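Local coordinates for protein Methylcobalamin\: coenzyme M methyltransferase (Methanosarcina mazei, PDB 4AY7) that transfers the methyl group of a methylated corrinoid to coenzyme M in methane formation, probably with zinc activating the thiol, at residues Arg18-Leu23 with Asn240-Leu245; Ala198-Glu201 with Val206-Ile209. All coordinates share one frame; numbering follows the deposited sequence.

Contact 1. Residues Arg18-Leu23 with Asn240-Leu245; sequences RLLAAL and NSVTVL
Leu-20 and Leu-23, one turn apart on helix 15-24, pack against Val-242 and Val-244 of a TIM-barrel strand. The two valines project toward the helix, whereas Thr-243 between them points away, so the helix meets the inward face of the strand. Leu-20 and Leu-23 also touch Val-206 on the neighbouring strand, and Leu-23 reaches Val-320 of strand 320-323, consistent with a helix that plugs one end of the barrel. The local axes approach to 9.5 Å at an angle of 62°, so the helix runs slantwise over the strand; no hydrogen bond crosses between the segments. Shape does the fitting instead. The forked tip of Val-242 is straddled by the two leucines: its CG2 lies 3.8 Å from Leu-20 CD2, and its CG1 lies 3.8 Å from Leu-23 CD1. In Leu-20, CG stands anti to the carbonyl carbon (chi1 -71°), and this torsion helps swing CD2 nearer the strand than its CB direction alone would bring it. Leu-23 in turn fills the hollow between the valines, meeting Val-244 nearly at a right angle. There both its methyls share one partner, with CD1 and CD2 each 4.0 Å from Val-244 CG2.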
loop_
_atom_site.group_PDB
_atom_site.type_symbol
_atom_site.label_atom_id
_atom_site.label_comp_id
_atom_site.label_asym_id
_atom_site.label_seq_id
_atom_site.Cartn_x
_atom_site.Cartn_y
_atom_site.Cartn_z
ATOM N N ARG A 18 17.456 -7.540 2.769
ATOM C CA ARG A 18 16.938 -8.379 1.676
ATOM C C ARG A 18 15.777 -7.675 1.009
ATOM O O ARG A 18 15.652 -7.718 -0.227
ATOM C CB ARG A 18 16.493 -9.736 2.172
ATOM C CG ARG A 18 15.996 -10.674 1.100
ATOM C CD ARG A 18 15.549 -12.004 1.643
ATOM N NE ARG A 18 16.663 -12.763 2.250
ATOM C CZ ARG A 18 16.788 -13.069 3.543
ATOM N NH1 ARG A 18 15.907 -12.690 4.428
ATOM N NH2 ARG A 18 17.827 -13.774 3.958
ATOM N N LEU A 19 14.844 -7.123 1.821
ATOM C CA LEU A 19 13.666 -6.477 1.209
ATOM C C LEU A 19 14.077 -5.338 0.297
ATOM O O LEU A 19 13.569 -5.187 -0.810
ATOM C CB LEU A 19 12.583 -6.025 2.232
ATOM C CG LEU A 19 11.302 -5.394 1.646
ATOM C CD1 LEU A 19 10.640 -6.336 0.627
ATOM C CD2 LEU A 19 10.335 -4.925 2.766
ATOM N N LEU A 20 14.940 -4.484 0.798
ATOM C CA LEU A 20 15.390 -3.319 0.070
ATOM C C LEU A 20 16.180 -3.740 -1.206
ATOM O O LEU A 20 15.981 -3.225 -2.313
ATOM C CB LEU A 20 16.249 -2.447 1.033
ATOM C CG LEU A 20 15.470 -1.728 2.130
ATOM C CD1 LEU A 20 16.480 -1.031 3.018
ATOM C CD2 LEU A 20 14.455 -0.733 1.611
ATOM N N ALA A 21 17.051 -4.705 -1.049
ATOM C CA ALA A 21 17.796 -5.278 -2.223
ATOM C C ALA A 21 16.826 -5.825 -3.268
ATOM O O ALA A 21 16.895 -5.480 -4.499
ATOM C CB ALA A 21 18.796 -6.337 -1.765
ATOM N N ALA A 22 15.866 -6.603 -2.809
ATOM C CA ALA A 22 14.844 -7.133 -3.727
ATOM C C ALA A 22 14.085 -6.135 -4.530
ATOM O O ALA A 22 13.865 -6.314 -5.728
ATOM C CB ALA A 22 13.895 -8.086 -2.993
ATOM N N LEU A 23 13.609 -5.081 -3.831
ATOM C CA LEU A 23 12.848 -4.039 -4.451
ATOM C C LEU A 23 13.717 -3.245 -5.410
ATOM O O LEU A 23 13.259 -2.838 -6.467
ATOM C CB LEU A 23 12.138 -3.133 -3.399
ATOM C CG LEU A 23 11.017 -3.781 -2.597
ATOM C CD1 LEU A 23 10.560 -2.953 -1.362
ATOM C CD2 LEU A 23 9.875 -4.129 -3.600
ATOM N N ASN A 240 11.933 10.127 0.374
ATOM C CA ASN A 240 13.297 9.748 0.765
ATOM C C ASN A 240 13.432 8.294 1.210
ATOM O O ASN A 240 14.047 7.999 2.210
ATOM C CB ASN A 240 13.789 10.760 1.829
ATOM C CG ASN A 240 13.886 12.160 1.215
ATOM O OD1 ASN A 240 14.405 12.285 0.136
ATOM N ND2 ASN A 240 13.325 13.130 1.815
ATOM N N SER A 241 12.813 7.391 0.460
ATOM C CA SER A 241 12.991 5.934 0.698
ATOM C C SER A 241 12.639 5.183 -0.577
ATOM O O SER A 241 12.068 5.764 -1.536
ATOM C CB SER A 241 12.058 5.416 1.826
ATOM O OG SER A 241 10.694 5.490 1.410
ATOM N N VAL A 242 12.941 3.890 -0.543
ATOM C CA VAL A 242 12.337 2.947 -1.448
ATOM C C VAL A 242 10.828 3.051 -1.366
ATOM O O VAL A 242 10.238 3.269 -0.274
ATOM C CB VAL A 242 12.886 1.517 -1.181
ATOM C CG1 VAL A 242 12.043 0.455 -1.911
ATOM C CG2 VAL A 242 14.408 1.477 -1.519
ATOM N N THR A 243 10.212 3.103 -2.552
ATOM C CA THR A 243 8.756 3.166 -2.659
ATOM C C THR A 243 8.173 2.034 -3.525
ATOM O O THR A 243 8.855 1.470 -4.408
ATOM C CB THR A 243 8.290 4.502 -3.232
ATOM O OG1 THR A 243 8.857 4.644 -4.505
ATOM C CG2 THR A 243 8.711 5.729 -2.381
ATOM N N VAL A 244 6.888 1.788 -3.320
ATOM C CA VAL A 244 6.103 0.782 -4.008
ATOM C C VAL A 244 4.744 1.385 -4.374
ATOM O O VAL A 244 4.093 2.046 -3.554
ATOM C CB VAL A 244 5.923 -0.498 -3.129
ATOM C CG1 VAL A 244 5.030 -1.532 -3.795
ATOM C CG2 VAL A 244 7.255 -1.187 -2.867
ATOM N N LEU A 245 4.288 1.140 -5.590
ATOM C CA LEU A 245 3.012 1.621 -6.072
ATOM C C LEU A 245 2.079 0.422 -6.256
ATOM O O LEU A 245 2.376 -0.497 -7.019
ATOM C CB LEU A 245 3.187 2.335 -7.400
ATOM C CG LEU A 245 1.946 2.660 -8.156
ATOM C CD1 LEU A 245 1.216 3.736 -7.326
ATOM C CD2 LEU A 245 2.292 3.263 -9.497
#

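Contact 2. Residues Ala198-Glu201 with Val206-Ile209; sequences AMVE and VIAI
Met-199 and Val-200, consecutive on helix 178-202, both close on Ile-207 of the strand that follows after a short turn. This is the returning half of a beta-alpha-beta crossover in the TIM barrel, in which strands 150-155 and 206-210 lie side by side and the helix belongs to the outer layer. Met-199 comes first and points toward the strand. Its CB sits 3.8 Å from Ile-207 CD1, and the bend at its thioether, chi3 -79°, brings CE back to 4.1 Å from the same CD1. The Ile-207 methyl is therefore touched by both the root and the end of the methionine chain, and the same side chain also packs on Val-133, Leu-134 and Ile-137 of helix 130-144. Val-200, next along, works with one branch: CG2 stands 3.8 Å from Ile-207 CG1 and 4.0 Å from its CD1. On the strand, Val-206 and Ala-208 point away from this helix while Ile-207 points toward it, which assigns Ile-207 to the outer face of the sheet. With carbon meeting carbon throughout and no hydrogen bond between the segments, the junction rests on dispersion and the exclusion of water, and depends on complementary shape rather than on directed bonds.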
loop_
_atom_site.group_PDB
_atom_site.type_symbol
_atom_site.label_atom_id
_atom_site.label_comp_id
_atom_site.label_asym_id
_atom_site.label_seq_id
_atom_site.Cartn_x
_atom_site.Cartn_y
_atom_site.Cartn_z
ATOM N N ALA A 198 7.521 12.040 6.525
ATOM C CA ALA A 198 7.364 11.902 7.952
ATOM C C ALA A 198 7.403 10.471 8.399
ATOM O O ALA A 198 7.977 10.189 9.459
ATOM C CB ALA A 198 6.066 12.553 8.467
ATOM N N MET A 199 6.698 9.583 7.709
ATOM C CA MET A 199 6.796 8.151 8.064
ATOM C C MET A 199 8.236 7.638 7.935
ATOM O O MET A 199 8.696 6.919 8.813
ATOM C CB MET A 199 5.862 7.286 7.222
ATOM C CG MET A 199 4.409 7.479 7.521
ATOM S SD MET A 199 3.256 6.208 6.898
ATOM C CE MET A 199 3.106 6.696 5.193
ATOM N N VAL A 200 8.958 8.072 6.901
ATOM C CA VAL A 200 10.350 7.717 6.779
ATOM C C VAL A 200 11.128 8.210 7.984
ATOM O O VAL A 200 11.903 7.439 8.563
ATOM C CB VAL A 200 10.969 8.233 5.437
ATOM C CG1 VAL A 200 12.493 8.047 5.409
ATOM C CG2 VAL A 200 10.306 7.531 4.230
ATOM N N GLU A 201 10.947 9.489 8.358
ATOM C CA GLU A 201 11.674 10.069 9.523
ATOM C C GLU A 201 11.316 9.310 10.784
ATOM O O GLU A 201 12.148 9.191 11.660
ATOM C CB GLU A 201 11.444 11.593 9.689
ATOM C CG GLU A 201 12.203 12.472 8.656
ATOM C CD GLU A 201 11.489 13.788 8.115
ATOM O OE1 GLU A 201 10.479 14.297 8.703
ATOM O OE2 GLU A 201 11.946 14.349 7.062
ATOM N N VAL A 206 10.212 1.405 3.695
ATOM C CA VAL A 206 9.559 1.392 2.408
ATOM C C VAL A 206 8.271 2.174 2.579
ATOM O O VAL A 206 7.609 1.979 3.592
ATOM C CB VAL A 206 9.240 -0.075 2.053
ATOM C CG1 VAL A 206 8.407 -0.132 0.764
ATOM C CG2 VAL A 206 10.521 -0.872 1.931
ATOM N N ILE A 207 7.878 2.995 1.611
ATOM C CA ILE A 207 6.560 3.617 1.624
ATOM C C ILE A 207 5.871 2.933 0.476
ATOM O O ILE A 207 6.378 3.025 -0.621
ATOM C CB ILE A 207 6.531 5.179 1.442
ATOM C CG1 ILE A 207 7.409 5.787 2.534
ATOM C CG2 ILE A 207 5.076 5.667 1.448
ATOM C CD1 ILE A 207 6.891 5.524 3.980
ATOM N N ALA A 208 4.734 2.308 0.760
ATOM C CA ALA A 208 3.846 1.711 -0.202
ATOM C C ALA A 208 2.531 2.452 -0.354
ATOM O O ALA A 208 1.706 2.560 0.614
ATOM C CB ALA A 208 3.567 0.285 0.209
ATOM N N ILE A 209 2.292 3.024 -1.541
ATOM C CA ILE A 209 1.073 3.738 -1.716
ATOM C C ILE A 209 0.061 2.895 -2.448
ATOM O O ILE A 209 0.389 2.148 -3.358
ATOM C CB ILE A 209 1.266 5.093 -2.392
ATOM C CG1 ILE A 209 1.603 4.959 -3.857
ATOM C CG2 ILE A 209 2.313 5.941 -1.616
ATOM C CD1 ILE A 209 1.770 6.287 -4.586
#

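Contact 1 lies on the inner face of the barrel wall and contact 2 on its outer face, their centres 11 Å apart. Parallel strands 206-210 and 242-246 unite them: Val-244 N lies 3.0 Å from Ile-207 O, and Val-244 O lies 2.9 Å from Ile-209 N, both probable hydrogen bonds. On the 240-245 side, Ser-241 OG packs 3.5 Å from Ile-207 CG1 and equally close to Val-200 CG2, so this part of contact 1 borders contact 2. Two residues beyond Val-244 comes His-246, which binds zinc with Cys-248 and Cys-325; the zinc is about 11 Å from the Val-244 side chain. The Ile-207 side chain is about 10 Å from that of His-246.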